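Local coordinates for protein bifunctional enzyme IspD/IspF (Campylobacter jejuni, PDB 1W55) that catalyses two steps of isoprenoid precursor synthesis, making CDP-methylerythritol from CTP and methylerythritol phosphate, and cyclising its 2-phosphate to methylerythritol cyclodiphosphate with release of CMP, at residues H219-N224 / E353-L358; R225-A230 / M238-H243; V232-T237 / K315-A320; A242-D247 / K278-M283. All blocks are in the same frame, centred on the assembly; numbering follows the deposited sequence.

Four contacts gather in one region of the IspF half, and hydrogen bonds of backbone and side chain carry one into the next. Strand 238-240 of interaction 2 pairs with strand 210-224 of interaction 1, Lys241 N lying 2.9 Å from Glu220 O; the two centres are about 8 Å apart. Interaction 2 passes to interaction 3 through the hairpin bond from Ile234 N to Leu227 O, 2.7 Å long, and to interaction 4 through Arg225 NH1, 2.9 Å from Ser244 O. His243, common to interactions 2 and 4, stacks its ring on His219 of interaction 1 and has its nearest side-chain atom about 3 Å from a bound CMP. Interaction 3 borders another CMP, at a site shared with a neighbouring subunit.

Interaction 1: residues H219-N224 / E353-L358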
loop_
_atom_site.group_PDB
_atom_site.type_symbol
_atom_site.label_atom_id
_atom_site.label_comp_id
_atom_site.label_asym_id
_atom_site.label_seq_id
_atom_site.Cartn_x
_atom_site.Cartn_y
_atom_site.Cartn_z
ATOM N N HIS A 219 46.431 -11.031 28.074
ATOM C CA HIS A 219 47.139 -10.512 29.244
ATOM C C HIS A 219 47.932 -11.644 29.884
ATOM O O HIS A 219 47.631 -12.823 29.675
ATOM C CB HIS A 219 46.185 -9.885 30.263
ATOM C CG HIS A 219 45.546 -8.613 29.801
ATOM N ND1 HIS A 219 45.810 -8.045 28.575
ATOM C CD2 HIS A 219 44.640 -7.807 30.399
ATOM C CE1 HIS A 219 45.088 -6.947 28.430
ATOM N NE2 HIS A 219 44.365 -6.783 29.521
ATOM N N GLU A 220 48.941 -11.261 30.654
ATOM C CA GLU A 220 49.870 -12.180 31.297
ATOM C C GLU A 220 49.475 -12.437 32.751
ATOM O O GLU A 220 49.073 -11.515 33.470
ATOM C CB GLU A 220 51.273 -11.568 31.233
ATOM C CG GLU A 220 52.397 -12.422 31.793
ATOM C CD GLU A 220 53.751 -11.742 31.694
ATOM O OE1 GLU A 220 54.766 -12.416 31.977
ATOM O OE2 GLU A 220 53.802 -10.538 31.335
ATOM N N PHE A 221 49.577 -13.687 33.180
ATOM C CA PHE A 221 49.394 -14.014 34.591
ATOM C C PHE A 221 50.614 -13.591 35.430
ATOM O O PHE A 221 51.695 -13.303 34.895
ATOM C CB PHE A 221 49.144 -15.516 34.772
ATOM C CG PHE A 221 47.695 -15.926 34.616
ATOM C CD1 PHE A 221 47.308 -16.791 33.588
ATOM C CD2 PHE A 221 46.724 -15.468 35.499
ATOM C CE1 PHE A 221 45.977 -17.183 33.439
ATOM C CE2 PHE A 221 45.383 -15.845 35.348
ATOM C CZ PHE A 221 45.011 -16.716 34.327
ATOM N N GLY A 222 50.426 -13.563 36.750
ATOM C CA GLY A 222 51.521 -13.336 37.673
ATOM C C GLY A 222 51.418 -12.063 38.492
ATOM O O GLY A 222 52.419 -11.593 39.016
ATOM N N GLU A 223 50.227 -11.485 38.593
ATOM C CA GLU A 223 50.029 -10.376 39.522
ATOM C C GLU A 223 49.140 -10.804 40.679
ATOM O O GLU A 223 48.061 -11.369 40.473
ATOM C CB GLU A 223 49.474 -9.129 38.837
ATOM C CG GLU A 223 49.652 -7.864 39.670
ATOM C CD GLU A 223 50.002 -6.649 38.836
ATOM O OE1 GLU A 223 49.242 -5.653 38.891
ATOM O OE2 GLU A 223 51.038 -6.689 38.125
ATOM N N ASN A 224 49.622 -10.545 41.896
ATOM C CA ASN A 224 48.895 -10.889 43.109
ATOM C C ASN A 224 47.776 -9.897 43.392
ATOM O O ASN A 224 47.919 -8.987 44.213
ATOM C CB ASN A 224 49.848 -10.996 44.307
ATOM C CG ASN A 224 49.189 -11.633 45.540
ATOM O OD1 ASN A 224 49.878 -12.022 46.486
ATOM N ND2 ASN A 224 47.858 -11.733 45.535
ATOM N N GLU A 353 50.709 -19.182 31.478
ATOM C CA GLU A 353 51.510 -17.964 31.399
ATOM C C GLU A 353 50.635 -16.732 31.171
ATOM O O GLU A 353 51.010 -15.603 31.525
ATOM C CB GLU A 353 52.567 -18.078 30.299
ATOM C CG GLU A 353 53.721 -19.016 30.635
ATOM C CD GLU A 353 54.627 -19.303 29.440
ATOM O OE1 GLU A 353 54.390 -18.751 28.348
ATOM O OE2 GLU A 353 55.590 -20.085 29.592
ATOM N N GLY A 354 49.462 -16.953 30.588
ATOM C CA GLY A 354 48.555 -15.859 30.299
ATOM C C GLY A 354 47.192 -16.371 29.905
ATOM O O GLY A 354 46.937 -17.581 29.921
ATOM N N MET A 355 46.303 -15.447 29.572
ATOM C CA MET A 355 45.008 -15.828 29.027
ATOM C C MET A 355 44.573 -14.906 27.888
ATOM O O MET A 355 44.991 -13.740 27.814
ATOM C CB MET A 355 43.951 -15.967 30.132
ATOM C CG MET A 355 43.327 -14.689 30.643
ATOM S SD MET A 355 41.829 -15.034 31.656
ATOM C CE MET A 355 40.728 -14.428 30.753
ATOM N N ALA A 356 43.736 -15.436 27.005
ATOM C CA ALA A 356 43.273 -14.665 25.866
ATOM C C ALA A 356 41.751 -14.641 25.811
ATOM O O ALA A 356 41.081 -15.528 26.352
ATOM C CB ALA A 356 43.863 -15.229 24.571
ATOM N N VAL A 357 41.208 -13.608 25.174
ATOM C CA VAL A 357 39.768 -13.481 25.000
ATOM C C VAL A 357 39.425 -13.107 23.548
ATOM O O VAL A 357 39.920 -12.107 23.016
ATOM C CB VAL A 357 39.148 -12.470 25.997
ATOM C CG1 VAL A 357 37.652 -12.365 25.769
ATOM C CG2 VAL A 357 39.449 -12.868 27.479
ATOM N N LEU A 358 38.597 -13.938 22.915
ATOM C CA LEU A 358 38.038 -13.647 21.598
ATOM C C LEU A 358 36.607 -13.124 21.752
ATOM O O LEU A 358 35.775 -13.769 22.409
ATOM C CB LEU A 358 38.048 -14.906 20.722
ATOM C CG LEU A 358 37.387 -14.787 19.336
ATOM C CD1 LEU A 358 38.222 -13.886 18.406
ATOM C CD2 LEU A 358 37.143 -16.172 18.704
HETATM O O HOH W 1 54.107 -15.446 32.575
#
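Phe221 N and Glu353 O, 2.9 Å apart, make the outermost of three backbone bonds between the two antiparallel segments, with Glu353 just ahead of its strand, and there the donor stands well above the carbonyl plane. Further in, His219 and Met355 form a hydrogen-bonded pair: His219 N gives to Met355 O and Met355 N to His219 O, at 3.1 and 2.9 Å. Packing is closest at Gly354, whose CA lies 4.0 Å from that of Glu220. The Phe221 ring leans obliquely on this glycine, CD1 3.6 Å from Gly354 CA, while its CE1 reaches Met355 CB and the methionine sulfur makes an oblique Met-aromatic contact at 5.5 Å from the ring centroid.

The other side is looser. Glu220 extends with CG opposite its own backbone N (chi1 -177°), skims Glu353 O with that CG, and ends at a water that donates to both Glu220 OE1 and Glu353 O at rather long range. The Glu353 carboxylate turns away to a salt bridge with Arg351. At the inner end, His219 sends NE2 to His251 ND1. This strand pair of the mixed IspF sheet places His219 beside the divalent-metal site to which it is assigned by similarity; here its side chain stands about 5 Å from a magnesium ion.

Interaction 2: residues R225-A230 / M238-H243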
loop_
_atom_site.group_PDB
_atom_site.type_symbol
_atom_site.label_atom_id
_atom_site.label_comp_id
_atom_site.label_asym_id
_atom_site.label_seq_id
_atom_site.Cartn_x
_atom_site.Cartn_y
_atom_site.Cartn_z
ATOM N N ARG A 225 46.653 -10.091 42.711
ATOM C CA ARG A 225 45.469 -9.255 42.897
ATOM C C ARG A 225 44.262 -10.023 42.382
ATOM O O ARG A 225 44.425 -11.066 41.753
ATOM C CB ARG A 225 45.616 -7.907 42.175
ATOM C CG ARG A 225 45.709 -7.989 40.663
ATOM C CD ARG A 225 45.465 -6.664 39.991
ATOM N NE ARG A 225 45.896 -6.645 38.594
ATOM C CZ ARG A 225 45.888 -5.556 37.836
ATOM N NH1 ARG A 225 45.477 -4.403 38.339
ATOM N NH2 ARG A 225 46.298 -5.611 36.577
ATOM N N PRO A 226 43.056 -9.539 42.667
ATOM C CA PRO A 226 41.839 -10.171 42.153
ATOM C C PRO A 226 41.826 -10.278 40.627
ATOM O O PRO A 226 42.266 -9.367 39.912
ATOM C CB PRO A 226 40.727 -9.236 42.641
ATOM C CG PRO A 226 41.305 -8.594 43.892
ATOM C CD PRO A 226 42.754 -8.386 43.544
ATOM N N LEU A 227 41.349 -11.422 40.153
ATOM C CA LEU A 227 41.079 -11.634 38.753
ATOM C C LEU A 227 39.681 -11.104 38.486
ATOM O O LEU A 227 38.696 -11.634 39.001
ATOM C CB LEU A 227 41.173 -13.127 38.410
ATOM C CG LEU A 227 40.923 -13.486 36.946
ATOM C CD1 LEU A 227 41.871 -12.708 36.037
ATOM C CD2 LEU A 227 41.043 -15.000 36.725
ATOM N N LEU A 228 39.616 -10.028 37.711
ATOM C CA LEU A 228 38.356 -9.406 37.310
ATOM C C LEU A 228 38.131 -9.649 35.824
ATOM O O LEU A 228 38.974 -9.297 34.998
ATOM C CB LEU A 228 38.400 -7.890 37.553
ATOM C CG LEU A 228 38.503 -7.334 38.973
ATOM C CD1 LEU A 228 38.443 -5.810 38.916
ATOM C CD2 LEU A 228 37.405 -7.875 39.876
ATOM N N LEU A 229 37.006 -10.257 35.492
ATOM C CA LEU A 229 36.643 -10.465 34.098
ATOM C C LEU A 229 35.220 -9.962 33.921
ATOM O O LEU A 229 34.315 -10.366 34.664
ATOM C CB LEU A 229 36.759 -11.940 33.718
ATOM C CG LEU A 229 38.149 -12.584 33.718
ATOM C CD1 LEU A 229 38.023 -14.028 33.231
ATOM C CD2 LEU A 229 39.152 -11.801 32.866
ATOM N N ALA A 230 35.032 -9.063 32.954
ATOM C CA ALA A 230 33.767 -8.340 32.789
ATOM C C ALA A 230 33.331 -7.715 34.117
ATOM O O ALA A 230 32.134 -7.655 34.434
ATOM C CB ALA A 230 32.668 -9.260 32.216
ATOM N N MET A 238 44.681 -14.648 41.712
ATOM C CA MET A 238 45.252 -15.095 40.437
ATOM C C MET A 238 45.067 -14.026 39.354
ATOM O O MET A 238 44.423 -14.272 38.324
ATOM C CB MET A 238 44.637 -16.437 39.992
ATOM C CG MET A 238 45.517 -17.256 39.064
ATOM S SD MET A 238 44.637 -18.618 38.213
ATOM C CE MET A 238 44.223 -19.706 39.517
ATOM N N GLY A 239 45.644 -12.851 39.591
ATOM C CA GLY A 239 45.439 -11.711 38.724
ATOM C C GLY A 239 46.339 -11.628 37.512
ATOM O O GLY A 239 47.319 -12.365 37.365
ATOM N N LEU A 240 45.993 -10.709 36.626
ATOM C CA LEU A 240 46.764 -10.497 35.414
ATOM C C LEU A 240 47.489 -9.179 35.564
ATOM O O LEU A 240 47.032 -8.293 36.296
ATOM C CB LEU A 240 45.859 -10.495 34.166
ATOM C CG LEU A 240 45.060 -11.781 33.903
ATOM C CD1 LEU A 240 43.776 -11.508 33.092
ATOM C CD2 LEU A 240 45.936 -12.833 33.210
ATOM N N LYS A 241 48.605 -9.060 34.857
ATOM C CA LYS A 241 49.508 -7.920 34.992
ATOM C C LYS A 241 49.039 -6.693 34.235
ATOM O O LYS A 241 48.609 -6.787 33.076
ATOM C CB LYS A 241 50.917 -8.297 34.516
ATOM C CG LYS A 241 51.637 -9.251 35.450
ATOM C CD LYS A 241 53.036 -9.579 34.956
ATOM C CE LYS A 241 53.648 -10.665 35.840
ATOM N NZ LYS A 241 55.022 -11.061 35.396
ATOM N N ALA A 242 49.129 -5.548 34.912
ATOM C CA ALA A 242 48.990 -4.223 34.300
ATOM C C ALA A 242 47.635 -4.042 33.603
ATOM O O ALA A 242 46.651 -4.625 34.047
ATOM C CB ALA A 242 50.167 -3.953 33.353
ATOM N N HIS A 243 47.591 -3.229 32.538
ATOM C CA HIS A 243 46.365 -2.930 31.782
ATOM C C HIS A 243 45.191 -2.587 32.697
ATOM O O HIS A 243 44.177 -3.311 32.741
ATOM C CB HIS A 243 45.984 -4.105 30.867
ATOM C CG HIS A 243 47.035 -4.445 29.861
ATOM N ND1 HIS A 243 47.947 -5.459 30.057
ATOM C CD2 HIS A 243 47.341 -3.886 28.666
ATOM C CE1 HIS A 243 48.761 -5.523 29.018
ATOM N NE2 HIS A 243 48.413 -4.579 28.159
HETATM O O HOH W 2 43.784 -9.242 37.632
#
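Arg225 takes hold of the 238-243 chain side-on, with NE and NH2 both donating to a single oxygen, Leu240 O, at 3.0 and 2.8 Å. The acceptor lies within 1° of the guanidinium plane, so the pair of bonds fixes the rotation of the flat group. NH2 also makes a short but bent, weak bond to Ala242 O (2.7 Å), again at the edge of the guanidinium, while NH1 is taken by Ser244 O. A chi1 of 65° sets CG between the backbone N and the carbonyl carbon, and from there the extended chain carries NE and NH2 out to Leu240 O.

Strand 227-229 belongs to a two-stranded hairpin with 232-235, whereas 238-240 is an outermost strand, within this chain, of the main mixed sheet of the IspF domain. The two meet at 61° without pairing directly. A water joins them instead, donating to Pro226 O at 2.7 Å and accepting from Leu240 N at 2.8 Å.

Beside this bridge Leu227 can be followed outward. Its CB presses on Met238 O at 3.4 Å, and CG lies a little farther from the same oxygen. There the side chain forks: CD2 stays against Met238 O, whereas CD1 also reaches CD1 of Leu240, 3.7 Å away, the two leucines crossing at a slant. Pro312, assigned by similarity to the substrate site, packs on Leu227 too. At the far end of the segment, Ala242, touched by the weak bond of Arg225 NH2, leads directly into His243, whose NE2 makes a weak hydrogen bond to a phosphate oxygen of CMP.

Interaction 3: residues V232-T237 / K315-A320; sequences VQIHPT and KDFKQA. With C (cytidine-5'-monophosphate), chain C.
NZ of Lys318, next in the chain to the Phe317 that packs on Ile234, is held by several groups: Asp265 and Glu268 of a neighbouring subunit form salt bridges with it, and it gives a weak hydrogen bond to O2 of the cytosine in CMP, 3.2 Å away. Such a nucleotide site between subunits belongs to the oligomeric IspF fold, and helix 318-329 borders it by its first turn. Lys318 extends its chain away from strand 232-235, so ligand and strand lie on different sides of the helix start.

On the strand side no hydrogen bond crosses; the contact is largely apolar and centred on the Phe317 ring. Ile234 CA sits 4.2 Å from the ring centroid and only 9° from its normal, a CH-pi contact, while CB of Asp316 lies on the opposite face, toward the rim. The Ile234 side chain reaches back with CD1 to Phe317 CB at 3.7 Å. Two strand carbonyls come near the far end of the ring: Gln233 O is 3.5 Å from CE2, and Ile234 O is the same distance from CZ of Phe317. A chi1 of -57°, which sets the ring carbon CG opposite the carbonyl carbon, sends Phe317 out to meet them.

At the other end, Val232 divides its branches. CG1 faces both CD2 of Phe317 and CB of Ala320, whereas CG2 lies 3.7 Å from Ala320 O.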
loop_
_atom_site.group_PDB
_atom_site.type_symbol
_atom_site.label_atom_id
_atom_site.label_comp_id
_atom_site.label_asym_id
_atom_site.label_seq_id
_atom_site.Cartn_x
_atom_site.Cartn_y
_atom_site.Cartn_z
ATOM N N VAL A 232 33.743 -8.776 37.096
ATOM C CA VAL A 232 33.301 -9.759 38.075
ATOM C C VAL A 232 34.525 -10.462 38.667
ATOM O O VAL A 232 35.404 -10.915 37.927
ATOM C CB VAL A 232 32.366 -10.805 37.410
ATOM C CG1 VAL A 232 32.043 -11.968 38.377
ATOM C CG2 VAL A 232 31.076 -10.133 36.892
ATOM N N GLN A 233 34.593 -10.556 39.996
ATOM C CA GLN A 233 35.746 -11.202 40.621
ATOM C C GLN A 233 35.682 -12.715 40.463
ATOM O O GLN A 233 34.730 -13.361 40.915
ATOM C CB GLN A 233 35.906 -10.815 42.094
ATOM C CG GLN A 233 37.261 -11.264 42.658
ATOM C CD GLN A 233 37.462 -10.886 44.105
ATOM O OE1 GLN A 233 37.402 -11.746 44.988
ATOM N NE2 GLN A 233 37.703 -9.607 44.357
ATOM N N ILE A 234 36.702 -13.267 39.816
ATOM C CA ILE A 234 36.760 -14.695 39.501
ATOM C C ILE A 234 37.598 -15.435 40.549
ATOM O O ILE A 234 37.293 -16.562 40.943
ATOM C CB ILE A 234 37.392 -14.900 38.088
ATOM C CG1 ILE A 234 36.695 -14.035 37.018
ATOM C CG2 ILE A 234 37.416 -16.370 37.703
ATOM C CD1 ILE A 234 35.163 -14.032 37.055
ATOM N N HIS A 235 38.674 -14.779 40.969
ATOM C CA HIS A 235 39.652 -15.353 41.868
ATOM C C HIS A 235 40.258 -14.215 42.676
ATOM O O HIS A 235 40.481 -13.131 42.124
ATOM C CB HIS A 235 40.742 -16.086 41.091
ATOM C CG HIS A 235 41.478 -17.093 41.913
ATOM N ND1 HIS A 235 42.552 -16.759 42.713
ATOM C CD2 HIS A 235 41.278 -18.423 42.088
ATOM C CE1 HIS A 235 42.987 -17.838 43.337
ATOM N NE2 HIS A 235 42.235 -18.864 42.973
ATOM N N PRO A 236 40.512 -14.444 43.971
ATOM C CA PRO A 236 41.034 -13.380 44.847
ATOM C C PRO A 236 42.488 -12.970 44.594
ATOM O O PRO A 236 42.835 -11.849 44.952
ATOM C CB PRO A 236 40.868 -13.969 46.269
ATOM C CG PRO A 236 40.900 -15.484 46.073
ATOM C CD PRO A 236 40.276 -15.706 44.708
ATOM N N THR A 237 43.311 -13.828 43.992
ATOM C CA THR A 237 44.751 -13.569 43.905
ATOM C C THR A 237 45.379 -13.877 42.542
ATOM O O THR A 237 46.500 -13.455 42.263
ATOM C CB THR A 237 45.518 -14.399 44.971
ATOM O OG1 THR A 237 45.279 -15.790 44.738
ATOM C CG2 THR A 237 44.981 -14.171 46.389
ATOM N N LYS A 315 32.936 -21.359 34.823
ATOM C CA LYS A 315 31.562 -21.864 34.825
ATOM C C LYS A 315 30.600 -21.112 35.753
ATOM O O LYS A 315 29.512 -20.666 35.319
ATOM C CB LYS A 315 31.570 -23.364 35.165
ATOM C CG LYS A 315 30.194 -24.010 35.354
ATOM C CD LYS A 315 30.354 -25.436 35.862
ATOM C CE LYS A 315 29.155 -26.292 35.501
ATOM N NZ LYS A 315 28.003 -26.129 36.432
ATOM N N ASP A 316 30.999 -20.968 37.022
ATOM C CA ASP A 316 30.111 -20.417 38.038
ATOM C C ASP A 316 29.951 -18.897 37.913
ATOM O O ASP A 316 29.128 -18.296 38.609
ATOM C CB ASP A 316 30.581 -20.804 39.452
ATOM C CG ASP A 316 30.445 -22.314 39.743
ATOM O OD1 ASP A 316 29.716 -23.050 39.028
ATOM O OD2 ASP A 316 31.043 -22.851 40.697
ATOM N N PHE A 317 30.723 -18.288 37.012
ATOM C CA PHE A 317 30.770 -16.826 36.888
ATOM C C PHE A 317 30.167 -16.302 35.583
ATOM O O PHE A 317 30.007 -15.092 35.404
ATOM C CB PHE A 317 32.214 -16.342 37.068
ATOM C CG PHE A 317 32.831 -16.770 38.379
ATOM C CD1 PHE A 317 33.618 -17.917 38.454
ATOM C CD2 PHE A 317 32.597 -16.042 39.547
ATOM C CE1 PHE A 317 34.176 -18.324 39.676
ATOM C CE2 PHE A 317 33.144 -16.445 40.781
ATOM C CZ PHE A 317 33.934 -17.583 40.842
ATOM N N LYS A 318 29.830 -17.212 34.675
ATOM C CA LYS A 318 29.423 -16.829 33.321
ATOM C C LYS A 318 28.141 -16.004 33.292
ATOM O O LYS A 318 28.077 -15.003 32.589
ATOM C CB LYS A 318 29.304 -18.055 32.410
ATOM C CG LYS A 318 30.638 -18.632 31.999
ATOM C CD LYS A 318 30.458 -20.056 31.443
ATOM C CE LYS A 318 31.811 -20.697 31.123
ATOM N NZ LYS A 318 31.671 -22.110 30.670
ATOM N N GLN A 319 27.131 -16.410 34.057
ATOM C CA GLN A 319 25.874 -15.656 34.119
ATOM C C GLN A 319 26.064 -14.243 34.709
ATOM O O GLN A 319 25.492 -13.267 34.208
ATOM C CB GLN A 319 24.761 -16.437 34.848
ATOM C CG GLN A 319 24.364 -17.785 34.180
ATOM C CD GLN A 319 23.897 -17.636 32.720
ATOM O OE1 GLN A 319 22.989 -16.855 32.433
ATOM N NE2 GLN A 319 24.514 -18.384 31.807
ATOM N N ALA A 320 26.883 -14.142 35.753
ATOM C CA ALA A 320 27.201 -12.853 36.358
ATOM C C ALA A 320 27.986 -11.914 35.403
ATOM O O ALA A 320 27.718 -10.720 35.349
ATOM C CB ALA A 320 27.968 -13.066 37.673
HETATM O OP3 C C . 37.058 -27.832 26.363
HETATM P P C C . 37.724 -27.910 27.703
HETATM O OP1 C C . 38.925 -27.028 27.827
HETATM O OP2 C C . 37.985 -29.331 28.112
HETATM O "O5'" C C . 36.651 -27.319 28.736
HETATM C "C5'" C C . 35.411 -27.966 28.978
HETATM C "C4'" C C . 34.388 -26.956 29.494
HETATM O "O4'" C C . 34.825 -26.316 30.703
HETATM C "C3'" C C . 34.094 -25.799 28.539
HETATM O "O3'" C C . 33.098 -26.131 27.575
HETATM C "C2'" C C . 33.621 -24.699 29.473
HETATM O "O2'" C C . 32.256 -24.924 29.813
HETATM C "C1'" C C . 34.373 -24.953 30.761
HETATM N N1 C C . 35.518 -24.058 31.062
HETATM C C2 C C . 35.371 -22.995 31.979
HETATM O O2 C C . 34.256 -22.777 32.501
HETATM N N3 C C . 36.423 -22.197 32.298
HETATM C C4 C C . 37.637 -22.404 31.735
HETATM N N4 C C . 38.698 -21.609 32.048
HETATM C C5 C C . 37.799 -23.437 30.820
HETATM C C6 C C . 36.724 -24.266 30.503
#

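Interaction 4: residues A242-D247 / K278-M283; sequences AHSDGD and KNANSM
Asp245 and Ser282 supply the hydrogen bonds that cross this contact. Ser282 OG gives to Asp245 OD1 at 2.7 Å, arriving on the syn side of the carboxylate, and the backbone N of Ser282 gives to OD2 at 3.2 Å. The second bond is nearly straight (163°) but comes from above the carboxylate, 42° out of its plane. Asp245 reaches both because chi1, 54°, swings CG between its own backbone N and carbonyl carbon. Asp247 N adds a weak bond to Asp245 OD1, 3.4 Å long.

Capping bonds meet the N-terminal ends of two helices. Asn281 is the N-cap of helix 282-295, its OD1 accepting from Met283 N at 3.0 Å; the nearby Asp245 carboxylate probably also suits the positive end of that helix. Asp247 caps helix 248-260, taking Ala250 N on OD1, and OD2 accepts from Gly231 N.

Van der Waals contacts fill the rest. Asp247 CB rests on Ser282 CB at 3.8 Å. Ser244 lies alongside Ala280, CB 3.7 Å from its carbonyl O and OG 3.9 Å from its CB, while OG bonds to Phe277 O.

Backbone bonding shapes the first segment: Gly246 N reaches His243 O at 2.8 Å, closing a type II' turn. Because Ser282 OG is also bonded to His251 NE2, Asp245 stands in a second shell behind that histidine, a probable metal ligand, and the turn begins at His243, which touches CMP and is by similarity a transition-state stabiliser of the IspF active site.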
loop_
_atom_site.group_PDB
_atom_site.type_symbol
_atom_site.label_atom_id
_atom_site.label_comp_id
_atom_site.label_asym_id
_atom_site.label_seq_id
_atom_site.Cartn_x
_atom_site.Cartn_y
_atom_site.Cartn_z
ATOM N N ALA A 242 49.129 -5.548 34.912
ATOM C CA ALA A 242 48.990 -4.223 34.300
ATOM C C ALA A 242 47.635 -4.042 33.603
ATOM O O ALA A 242 46.651 -4.625 34.047
ATOM C CB ALA A 242 50.167 -3.953 33.353
ATOM N N HIS A 243 47.591 -3.229 32.538
ATOM C CA HIS A 243 46.365 -2.930 31.782
ATOM C C HIS A 243 45.191 -2.587 32.697
ATOM O O HIS A 243 44.177 -3.311 32.741
ATOM C CB HIS A 243 45.984 -4.105 30.867
ATOM C CG HIS A 243 47.035 -4.445 29.861
ATOM N ND1 HIS A 243 47.947 -5.459 30.057
ATOM C CD2 HIS A 243 47.341 -3.886 28.666
ATOM C CE1 HIS A 243 48.761 -5.523 29.018
ATOM N NE2 HIS A 243 48.413 -4.579 28.159
ATOM N N SER A 244 45.339 -1.478 33.418
ATOM C CA SER A 244 44.354 -1.018 34.396
ATOM C C SER A 244 44.126 -2.086 35.472
ATOM O O SER A 244 45.054 -2.470 36.189
ATOM C CB SER A 244 43.036 -0.642 33.708
ATOM O OG SER A 244 43.269 0.103 32.522
ATOM N N ASP A 245 42.894 -2.579 35.552
ATOM C CA ASP A 245 42.518 -3.603 36.509
ATOM C C ASP A 245 42.682 -5.011 35.929
ATOM O O ASP A 245 42.216 -5.981 36.529
ATOM C CB ASP A 245 41.075 -3.362 36.965
ATOM C CG ASP A 245 40.086 -3.255 35.789
ATOM O OD1 ASP A 245 40.484 -3.523 34.627
ATOM O OD2 ASP A 245 38.885 -2.921 35.930
ATOM N N GLY A 246 43.325 -5.114 34.759
ATOM C CA GLY A 246 43.656 -6.394 34.138
ATOM C C GLY A 246 42.534 -7.162 33.423
ATOM O O GLY A 246 42.713 -8.315 33.029
ATOM N N ASP A 247 41.380 -6.533 33.250
ATOM C CA ASP A 247 40.212 -7.185 32.653
ATOM C C ASP A 247 40.396 -7.415 31.144
ATOM O O ASP A 247 39.960 -6.589 30.343
ATOM C CB ASP A 247 38.991 -6.301 32.936
ATOM C CG ASP A 247 37.668 -7.034 32.822
ATOM O OD1 ASP A 247 37.502 -7.946 31.963
ATOM O OD2 ASP A 247 36.698 -6.709 33.539
ATOM N N LYS A 278 46.225 3.261 34.666
ATOM C CA LYS A 278 46.509 2.337 35.777
ATOM C C LYS A 278 45.345 2.171 36.772
ATOM O O LYS A 278 45.094 1.067 37.274
ATOM C CB LYS A 278 47.786 2.774 36.520
ATOM C CG LYS A 278 48.207 1.878 37.699
ATOM C CD LYS A 278 49.341 2.515 38.509
ATOM C CE LYS A 278 49.169 2.285 40.015
ATOM N NZ LYS A 278 49.619 0.922 40.431
ATOM N N ASN A 279 44.637 3.259 37.049
ATOM C CA ASN A 279 43.543 3.202 38.010
ATOM C C ASN A 279 42.134 3.104 37.408
ATOM O O ASN A 279 41.143 3.122 38.141
ATOM C CB ASN A 279 43.660 4.343 39.030
ATOM C CG ASN A 279 44.939 4.250 39.859
ATOM O OD1 ASN A 279 45.690 5.220 39.969
ATOM N ND2 ASN A 279 45.199 3.070 40.427
ATOM N N ALA A 280 42.058 2.956 36.085
ATOM C CA ALA A 280 40.775 2.900 35.382
ATOM C C ALA A 280 39.932 1.658 35.722
ATOM O O ALA A 280 40.454 0.576 35.995
ATOM C CB ALA A 280 40.991 3.005 33.874
ATOM N N ASN A 281 38.621 1.851 35.739
ATOM C CA ASN A 281 37.666 0.756 35.724
ATOM C C ASN A 281 37.395 0.400 34.255
ATOM O O ASN A 281 36.761 1.181 33.539
ATOM C CB ASN A 281 36.387 1.194 36.441
ATOM C CG ASN A 281 35.328 0.102 36.499
ATOM O OD1 ASN A 281 35.299 -0.808 35.672
ATOM N ND2 ASN A 281 34.437 0.206 37.478
ATOM N N SER A 282 37.898 -0.759 33.814
ATOM C CA SER A 282 37.771 -1.237 32.412
ATOM C C SER A 282 36.347 -1.329 31.866
ATOM O O SER A 282 36.126 -1.144 30.676
ATOM C CB SER A 282 38.424 -2.605 32.268
ATOM O OG SER A 282 39.832 -2.480 32.219
ATOM N N MET A 283 35.394 -1.618 32.744
ATOM C CA MET A 283 33.986 -1.674 32.383
ATOM C C MET A 283 33.441 -0.268 32.093
ATOM O O MET A 283 32.537 -0.108 31.267
ATOM C CB MET A 283 33.167 -2.353 33.494
ATOM C CG MET A 283 33.415 -3.859 33.619
ATOM S SD MET A 283 33.157 -4.765 32.050
ATOM C CE MET A 283 31.358 -5.023 32.056
#